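Local coordinates for protein HTH-type transcriptional regulator Rv1985c/MT2039 (Mycobacterium tuberculosis, PDB 3ISP) that is a homodimeric, DNA-binding regulator of the LysR family that probably activates expression of the exporter LysE and represses its own, at residues P167-P172 and V255-I260; A186-P191 and R212-P217; S105-F110 and E242-S247. One frame throughout, in Å; residues are numbered along the deposited sequence.

Contact 1: P167-P172 and V255-I260; sequences PVASRP and VRVCDI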
loop_
_atom_site.group_PDB
_atom_site.type_symbol
_atom_site.label_atom_id
_atom_site.label_comp_id
_atom_site.label_asym_id
_atom_site.label_seq_id
_atom_site.Cartn_x
_atom_site.Cartn_y
_atom_site.Cartn_z
ATOM N N PRO A 167 -10.795 28.536 -9.163
ATOM C CA PRO A 167 -11.664 27.994 -8.109
ATOM C C PRO A 167 -13.107 28.396 -8.387
ATOM O O PRO A 167 -13.410 29.586 -8.312
ATOM C CB PRO A 167 -11.187 28.712 -6.842
ATOM C CG PRO A 167 -10.075 29.646 -7.285
ATOM C CD PRO A 167 -10.182 29.805 -8.768
ATOM N N VAL A 168 -13.978 27.443 -8.710
ATOM C CA VAL A 168 -15.312 27.813 -9.154
ATOM C C VAL A 168 -16.457 27.063 -8.470
ATOM O O VAL A 168 -16.236 26.149 -7.669
ATOM C CB VAL A 168 -15.455 27.702 -10.687
ATOM C CG1 VAL A 168 -14.723 28.821 -11.364
ATOM C CG2 VAL A 168 -14.950 26.364 -11.165
ATOM N N ALA A 169 -17.678 27.494 -8.790
ATOM C CA ALA A 169 -18.910 26.928 -8.255
ATOM C C ALA A 169 -20.078 27.589 -8.960
ATOM O O ALA A 169 -19.905 28.583 -9.662
ATOM C CB ALA A 169 -19.012 27.157 -6.756
ATOM N N SER A 170 -21.269 27.036 -8.771
ATOM C CA SER A 170 -22.478 27.614 -9.333
ATOM C C SER A 170 -22.968 28.721 -8.417
ATOM O O SER A 170 -22.625 28.747 -7.233
ATOM C CB SER A 170 -23.551 26.547 -9.454
ATOM O OG SER A 170 -23.964 26.148 -8.162
ATOM N N ARG A 171 -23.771 29.631 -8.959
ATOM C CA ARG A 171 -24.239 30.789 -8.196
ATOM C C ARG A 171 -25.059 30.394 -6.964
ATOM O O ARG A 171 -24.876 30.970 -5.883
ATOM C CB ARG A 171 -25.024 31.760 -9.088
ATOM C CG ARG A 171 -24.444 31.919 -10.475
ATOM C CD ARG A 171 -24.757 33.274 -11.073
ATOM N NE ARG A 171 -24.076 33.445 -12.357
ATOM C CZ ARG A 171 -23.502 34.577 -12.759
ATOM N NH1 ARG A 171 -23.514 35.649 -11.973
ATOM N NH2 ARG A 171 -22.903 34.636 -13.944
ATOM N N PRO A 172 -25.969 29.414 -7.123
ATOM C CA PRO A 172 -26.666 28.878 -5.949
ATOM C C PRO A 172 -25.688 28.466 -4.854
ATOM O O PRO A 172 -25.902 28.826 -3.696
ATOM C CB PRO A 172 -27.401 27.663 -6.508
ATOM C CG PRO A 172 -27.689 28.040 -7.920
ATOM C CD PRO A 172 -26.484 28.828 -8.374
ATOM N N VAL A 255 -19.554 30.593 -11.289
ATOM C CA VAL A 255 -18.895 31.846 -10.924
ATOM C C VAL A 255 -17.602 31.627 -10.128
ATOM O O VAL A 255 -17.534 30.753 -9.255
ATOM C CB VAL A 255 -19.810 32.775 -10.092
ATOM C CG1 VAL A 255 -20.992 33.239 -10.917
ATOM C CG2 VAL A 255 -20.252 32.079 -8.811
ATOM N N ARG A 256 -16.582 32.437 -10.411
ATOM C CA ARG A 256 -15.362 32.386 -9.617
ATOM C C ARG A 256 -15.641 32.669 -8.152
ATOM O O ARG A 256 -16.155 33.718 -7.810
ATOM C CB ARG A 256 -14.317 33.370 -10.134
ATOM C CG ARG A 256 -13.624 32.928 -11.406
ATOM C CD ARG A 256 -12.449 33.839 -11.736
ATOM N NE ARG A 256 -11.329 33.675 -10.809
ATOM C CZ ARG A 256 -10.059 33.912 -11.130
ATOM N NH1 ARG A 256 -9.753 34.315 -12.354
ATOM N NH2 ARG A 256 -9.094 33.745 -10.234
ATOM N N VAL A 257 -15.285 31.712 -7.310
ATOM C CA VAL A 257 -15.362 31.804 -5.860
ATOM C C VAL A 257 -14.434 32.874 -5.282
ATOM O O VAL A 257 -14.716 33.471 -4.244
ATOM C CB VAL A 257 -14.983 30.439 -5.266
ATOM C CG1 VAL A 257 -14.312 30.575 -3.895
ATOM C CG2 VAL A 257 -16.207 29.528 -5.237
ATOM N N CYS A 258 -13.307 33.098 -5.944
ATOM C CA CYS A 258 -12.385 34.154 -5.530
ATOM C C CYS A 258 -11.372 34.500 -6.627
ATOM O O CYS A 258 -11.328 33.864 -7.683
ATOM C CB CYS A 258 -11.690 33.829 -4.193
ATOM S SG CYS A 258 -10.375 32.579 -4.231
ATOM N N ASP A 259 -10.565 35.518 -6.355
ATOM C CA ASP A 259 -9.731 36.149 -7.361
ATOM C C ASP A 259 -8.419 35.399 -7.634
ATOM O O ASP A 259 -7.718 35.688 -8.606
ATOM C CB ASP A 259 -9.434 37.575 -6.915
ATOM C CG ASP A 259 -9.379 38.535 -8.072
ATOM O OD1 ASP A 259 -9.868 38.158 -9.165
ATOM O OD2 ASP A 259 -8.850 39.656 -7.887
ATOM N N ILE A 260 -8.100 34.432 -6.778
ATOM C CA ILE A 260 -6.863 33.670 -6.896
ATOM C C ILE A 260 -6.950 32.528 -7.904
ATOM O O ILE A 260 -8.032 32.038 -8.200
ATOM C CB ILE A 260 -6.494 33.050 -5.558
ATOM C CG1 ILE A 260 -6.696 34.064 -4.435
ATOM C CG2 ILE A 260 -5.068 32.516 -5.600
ATOM C CD1 ILE A 260 -6.246 33.559 -3.096
#
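Val255 N donates to Ala169 O over 2.6 Å, an almost straight bond (172° at the hydrogen). The reciprocal bond, Ala169 N to Val255 O, is weak at 3.3 Å. Two residues further on, Val257 N reaches Pro167 O at 3.0 Å (153°). These bonds lie where the end of strand 155-169 runs beside the weakly bonded start of strand 255-271, in the mixed sheet of the regulatory domain; this domain has the periplasmic-binding-protein-like fold of LysR regulators. On the other edge of strand 155-169 Val168 bonds to Gly238. Where the chain turns into helix 171-177, the Arg171 side chain crosses Val255 at about a right angle and lays one guanidinium face over its CG1, 3.4 Å from CZ. Val255 CG1 stands anti to its carbonyl carbon (chi1 -65°), which brings it beneath the centre of that group, while Arg171 NE is held by Gly252 O. Val257 sends CG2 to the methyl of Ala169 (CB, 4.0 Å), beside Leu178 and Phe182. At the far end the Pro167 ring lies against the Ile260 carbonyl, with CD 3.2 Å from O. Arg256 starts away from the other segment and folds back along its own, where its NE bonds to Cys258 O at 3.1 Å.

Contact 2: A186-P191 and R212-P217; sequences AAAKAP and RAITRP
Pro217 turns its ring toward the 186-191 segment and sets its CG beside two neighbours there: the Lys189 carbonyl, 3.2 Å from CG to O, and Pro191. Pro217 CG lies nearer to Pro191 CA, at 3.8 Å, than to Pro191 CG, so the two rings meet more loosely, 4.3 Å from CG to CG. The backbones come closer, with Pro191 CA making a CA-H...O contact of 3.1 Å to Pro217 O. At the opposite end of the contact Ile214 points toward the alanines, and its CG2 lies 3.4 Å from the methyl CB of Ala188. A chi1 of -37° sends Ile214 CG1 the other way and leaves CG2 facing Ala188; the side chain also touches Val206 of helix 201-210. Both segments are loops of the LysR effector-binding domain, placed before and after helix 201-210, so the contact closes the chain around that helix. Between the two ends, Arg216 runs its aliphatic stem past a carbonyl: CB and CD both lie 3.5 Å from Ala187 O. With CG between backbone N and carbonyl carbon (chi1 53°) and a further bend at chi2, the chain then leads to helix 201-210, where NH2 forms a salt bridge with Asp203. The alanine side is wound into a helix-like turn, in which Ala186 O accepts from both Lys189 N (3.0 Å) and Ala190 N (2.8 Å). A second subunit packs here too, Arg94 of that subunit against Pro191 and its Leu121 against Pro217.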
loop_
_atom_site.group_PDB
_atom_site.type_symbol
_atom_site.label_atom_id
_atom_site.label_comp_id
_atom_site.label_asym_id
_atom_site.label_seq_id
_atom_site.Cartn_x
_atom_site.Cartn_y
_atom_site.Cartn_z
ATOM N N ALA A 186 -15.785 31.016 6.178
ATOM C CA ALA A 186 -16.714 30.504 5.179
ATOM C C ALA A 186 -16.137 29.267 4.501
ATOM O O ALA A 186 -16.858 28.306 4.243
ATOM C CB ALA A 186 -17.041 31.577 4.148
ATOM N N ALA A 187 -14.832 29.292 4.237
ATOM C CA ALA A 187 -14.158 28.193 3.546
ATOM C C ALA A 187 -14.011 26.948 4.415
ATOM O O ALA A 187 -13.783 25.850 3.905
ATOM C CB ALA A 187 -12.802 28.640 3.022
ATOM N N ALA A 188 -14.139 27.124 5.724
ATOM C CA ALA A 188 -14.124 26.005 6.657
ATOM C C ALA A 188 -15.479 25.310 6.684
ATOM O O ALA A 188 -15.600 24.191 7.179
ATOM C CB ALA A 188 -13.767 26.488 8.041
ATOM N N LYS A 189 -16.499 25.980 6.153
ATOM C CA LYS A 189 -17.856 25.440 6.191
ATOM C C LYS A 189 -18.406 25.051 4.816
ATOM O O LYS A 189 -19.074 24.030 4.678
ATOM C CB LYS A 189 -18.808 26.404 6.905
ATOM C CG LYS A 189 -18.442 26.645 8.358
ATOM C CD LYS A 189 -19.590 27.287 9.124
ATOM C CE LYS A 189 -19.946 28.651 8.552
ATOM N NZ LYS A 189 -21.218 29.185 9.128
ATOM N N ALA A 190 -18.128 25.861 3.802
ATOM C CA ALA A 190 -18.580 25.550 2.451
ATOM C C ALA A 190 -17.985 24.223 1.978
ATOM O O ALA A 190 -16.787 23.983 2.135
ATOM C CB ALA A 190 -18.212 26.675 1.488
ATOM N N PRO A 191 -18.824 23.346 1.409
ATOM C CA PRO A 191 -18.292 22.076 0.905
ATOM C C PRO A 191 -17.347 22.281 -0.276
ATOM O O PRO A 191 -17.694 22.986 -1.219
ATOM C CB PRO A 191 -19.555 21.328 0.452
ATOM C CG PRO A 191 -20.640 21.909 1.268
ATOM C CD PRO A 191 -20.295 23.363 1.406
ATOM N N ARG A 212 -2.516 29.404 5.126
ATOM C CA ARG A 212 -2.762 28.409 6.159
ATOM C C ARG A 212 -3.229 27.100 5.521
ATOM O O ARG A 212 -2.681 26.660 4.509
ATOM C CB ARG A 212 -3.829 28.931 7.128
ATOM C CG ARG A 212 -3.874 28.248 8.488
ATOM C CD ARG A 212 -5.192 28.563 9.185
ATOM N NE ARG A 212 -5.572 29.963 9.010
ATOM C CZ ARG A 212 -6.771 30.458 9.307
ATOM N NH1 ARG A 212 -7.024 31.750 9.117
ATOM N NH2 ARG A 212 -7.719 29.663 9.793
ATOM N N ALA A 213 -4.248 26.488 6.119
ATOM C CA ALA A 213 -4.815 25.234 5.631
ATOM C C ALA A 213 -6.066 24.941 6.436
ATOM O O ALA A 213 -6.016 24.847 7.666
ATOM C CB ALA A 213 -3.818 24.088 5.757
ATOM N N ILE A 214 -7.186 24.795 5.732
ATOM C CA ILE A 214 -8.497 24.708 6.361
ATOM C C ILE A 214 -9.163 23.366 6.074
ATOM O O ILE A 214 -9.411 23.038 4.919
ATOM C CB ILE A 214 -9.421 25.802 5.793
ATOM C CG1 ILE A 214 -8.637 27.092 5.541
ATOM C CG2 ILE A 214 -10.645 26.010 6.694
ATOM C CD1 ILE A 214 -8.033 27.689 6.781
ATOM N N THR A 215 -9.469 22.587 7.102
ATOM C CA THR A 215 -10.256 21.380 6.858
ATOM C C THR A 215 -11.756 21.696 6.720
ATOM O O THR A 215 -12.326 22.479 7.493
ATOM C CB THR A 215 -9.987 20.267 7.898
ATOM O OG1 THR A 215 -10.381 20.707 9.203
ATOM C CG2 THR A 215 -8.505 19.889 7.897
ATOM N N ARG A 216 -12.375 21.091 5.712
ATOM C CA ARG A 216 -13.762 21.386 5.349
ATOM C C ARG A 216 -14.505 20.126 4.938
ATOM O O ARG A 216 -13.902 19.062 4.789
ATOM C CB ARG A 216 -13.786 22.370 4.185
ATOM C CG ARG A 216 -12.943 21.917 3.005
ATOM C CD ARG A 216 -12.308 23.101 2.304
ATOM N NE ARG A 216 -11.381 22.732 1.227
ATOM C CZ ARG A 216 -10.253 22.052 1.399
ATOM N NH1 ARG A 216 -9.910 21.612 2.597
ATOM N NH2 ARG A 216 -9.481 21.792 0.366
ATOM N N PRO A 217 -15.828 20.232 4.763
ATOM C CA PRO A 217 -16.526 19.109 4.129
ATOM C C PRO A 217 -16.112 19.022 2.666
ATOM O O PRO A 217 -16.150 20.028 1.955
ATOM C CB PRO A 217 -18.007 19.500 4.248
ATOM C CG PRO A 217 -17.987 20.975 4.490
ATOM C CD PRO A 217 -16.773 21.201 5.333
#

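Contact 3: S105-F110 and E242-S247; sequences SMATWF and EKLAAS
The backbones approach at Thr108 and Lys243, their CA atoms 6.2 Å apart, where the chain leaving helix 103-107 faces the first turn of helix 242-251. Both helices belong to the regulatory domain of a LysR-type protein. Helix 103-107 follows strand 95-101, the first strand of the mixed sheet along the chain, and helix 242-251 follows strand 238-241, an outermost strand in this chain; as in other LysR regulators, the two helices probably belong to different lobes of the periplasmic-binding-protein-like fold. Thr108 points at the second helix and fits between two side chains there. Lys243 runs antiparallel alongside it with its aliphatic stem, CD 3.4 Å from Thr108 CB. The stem stands anti to the lysine backbone N (chi1 -166°) and stays extended until it bends at its last torsion. Leu244 crosses Thr108 at about a right angle and brings CD1 to 3.4 Å from the threonine methyl CG2. Polar and apolar branches of Thr108 are sorted by chi1 58°: OG1, between backbone N and carbonyl carbon, bonds back to Asp104 O, and CG2 turns to Leu244 and to the base of Lys243. The turn that carries Thr108 is held by Ser105 O, which accepts both Thr108 N at 3.3 Å and Phe110 N at 2.9 Å. Ala107 also packs on Glu225 of a second subunit, while toward helix 242-251 its CB meets the other leucine methyl, Leu244 CD2, at 4.0 Å.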
loop_
_atom_site.group_PDB
_atom_site.type_symbol
_atom_site.label_atom_id
_atom_site.label_comp_id
_atom_site.label_asym_id
_atom_site.label_seq_id
_atom_site.Cartn_x
_atom_site.Cartn_y
_atom_site.Cartn_z
ATOM N N SER A 105 -5.830 17.257 -18.970
ATOM C CA SER A 105 -5.323 17.540 -20.311
ATOM C C SER A 105 -6.171 16.908 -21.395
ATOM O O SER A 105 -6.346 17.490 -22.465
ATOM C CB SER A 105 -3.865 17.114 -20.469
ATOM O OG SER A 105 -3.015 17.857 -19.608
ATOM N N MET A 106 -6.691 15.713 -21.130
ATOM C CA MET A 106 -7.472 15.014 -22.142
ATOM C C MET A 106 -8.781 15.749 -22.417
ATOM O O MET A 106 -9.272 15.759 -23.538
ATOM C CB MET A 106 -7.734 13.552 -21.748
ATOM C CG MET A 106 -8.692 12.808 -22.688
ATOM S SD MET A 106 -8.120 12.639 -24.398
ATOM C CE MET A 106 -6.735 11.597 -24.139
ATOM N N ALA A 107 -9.339 16.377 -21.395
ATOM C CA ALA A 107 -10.615 17.050 -21.561
ATOM C C ALA A 107 -10.457 18.412 -22.225
ATOM O O ALA A 107 -11.418 18.969 -22.760
ATOM C CB ALA A 107 -11.323 17.191 -20.230
ATOM N N THR A 108 -9.254 18.960 -22.182
ATOM C CA THR A 108 -9.056 20.280 -22.743
ATOM C C THR A 108 -8.224 20.221 -24.016
ATOM O O THR A 108 -8.729 19.877 -25.083
ATOM C CB THR A 108 -8.442 21.237 -21.723
ATOM O OG1 THR A 108 -7.193 20.713 -21.266
ATOM C CG2 THR A 108 -9.365 21.390 -20.533
ATOM N N TRP A 109 -6.939 20.511 -23.903
ATOM C CA TRP A 109 -6.117 20.682 -25.088
ATOM C C TRP A 109 -5.730 19.407 -25.826
ATOM O O TRP A 109 -5.689 19.417 -27.057
ATOM C CB TRP A 109 -4.884 21.495 -24.746
ATOM C CG TRP A 109 -3.986 20.845 -23.768
ATOM C CD1 TRP A 109 -4.023 20.952 -22.407
ATOM C CD2 TRP A 109 -2.880 19.994 -24.077
ATOM N NE1 TRP A 109 -3.010 20.202 -21.846
ATOM C CE2 TRP A 109 -2.293 19.609 -22.850
ATOM C CE3 TRP A 109 -2.330 19.519 -25.270
ATOM C CZ2 TRP A 109 -1.189 18.778 -22.788
ATOM C CZ3 TRP A 109 -1.238 18.699 -25.205
ATOM C CH2 TRP A 109 -0.675 18.332 -23.972
ATOM N N PHE A 110 -5.466 18.315 -25.104
ATOM C CA PHE A 110 -4.864 17.128 -25.731
ATOM C C PHE A 110 -5.673 16.557 -26.892
ATOM O O PHE A 110 -5.123 15.995 -27.831
ATOM C CB PHE A 110 -4.595 16.032 -24.703
ATOM C CG PHE A 110 -3.664 14.949 -25.193
ATOM C CD1 PHE A 110 -2.316 15.000 -24.918
ATOM C CD2 PHE A 110 -4.145 13.872 -25.918
ATOM C CE1 PHE A 110 -1.469 14.005 -25.367
ATOM C CE2 PHE A 110 -3.300 12.876 -26.359
ATOM C CZ PHE A 110 -1.967 12.944 -26.090
ATOM N N GLU A 242 -9.130 26.206 -16.676
ATOM C CA GLU A 242 -9.835 27.346 -17.233
ATOM C C GLU A 242 -10.528 27.055 -18.553
ATOM O O GLU A 242 -11.631 27.527 -18.765
ATOM C CB GLU A 242 -8.927 28.560 -17.378
ATOM C CG GLU A 242 -9.638 29.752 -17.960
ATOM C CD GLU A 242 -8.692 30.863 -18.331
ATOM O OE1 GLU A 242 -7.910 31.278 -17.454
ATOM O OE2 GLU A 242 -8.738 31.320 -19.496
ATOM N N LYS A 243 -9.907 26.292 -19.442
ATOM C CA LYS A 243 -10.559 25.982 -20.715
ATOM C C LYS A 243 -11.979 25.452 -20.484
ATOM O O LYS A 243 -12.892 25.712 -21.275
ATOM C CB LYS A 243 -9.752 24.965 -21.528
ATOM C CG LYS A 243 -10.204 24.858 -22.992
ATOM C CD LYS A 243 -9.467 23.762 -23.757
ATOM C CE LYS A 243 -9.710 23.853 -25.266
ATOM N NZ LYS A 243 -11.155 23.767 -25.651
ATOM N N LEU A 244 -12.144 24.710 -19.390
ATOM C CA LEU A 244 -13.402 24.050 -19.037
ATOM C C LEU A 244 -14.397 24.959 -18.305
ATOM O O LEU A 244 -15.609 24.740 -18.366
ATOM C CB LEU A 244 -13.106 22.826 -18.165
ATOM C CG LEU A 244 -13.091 21.440 -18.801
ATOM C CD1 LEU A 244 -12.788 21.520 -20.283
ATOM C CD2 LEU A 244 -12.116 20.514 -18.078
ATOM N N ALA A 245 -13.879 25.959 -17.593
ATOM C CA ALA A 245 -14.717 26.911 -16.863
ATOM C C ALA A 245 -15.159 28.032 -17.784
ATOM O O ALA A 245 -16.159 28.693 -17.529
ATOM C CB ALA A 245 -13.961 27.485 -15.681
ATOM N N ALA A 246 -14.399 28.237 -18.854
ATOM C CA ALA A 246 -14.641 29.332 -19.777
ATOM C C ALA A 246 -16.096 29.367 -20.184
ATOM O O ALA A 246 -16.708 30.426 -20.217
ATOM C CB ALA A 246 -13.757 29.195 -21.005
ATOM N N SER A 247 -16.649 28.199 -20.486
ATOM C CA SER A 247 -18.027 28.118 -20.948
ATOM C C SER A 247 -19.070 28.410 -19.848
ATOM O O SER A 247 -19.936 29.256 -20.043
ATOM C CB SER A 247 -18.290 26.774 -21.644
ATOM O OG SER A 247 -19.350 26.873 -22.582
#

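All three contacts lie in the regulatory domain. Along the chain the order is 105-110, 167-172, 186-191, 212-217, 242-247, 255-260: contact 2 is nested inside the loops closed by contacts 1 and 3, whose segments alternate. Contacts 1 and 3 are centred about 17 Å apart, and helix 242-251 of contact 3 is followed in the chain, after a short link, by strand 255-271 of contact 1. Contacts 1 and 2 have centres about 15 Å apart and share helix 201-210 as a neighbour. Contacts 2 and 3 are about 26 Å apart between centres, yet both touch the second subunit, whereas no other chain of the assembly touches contact 1.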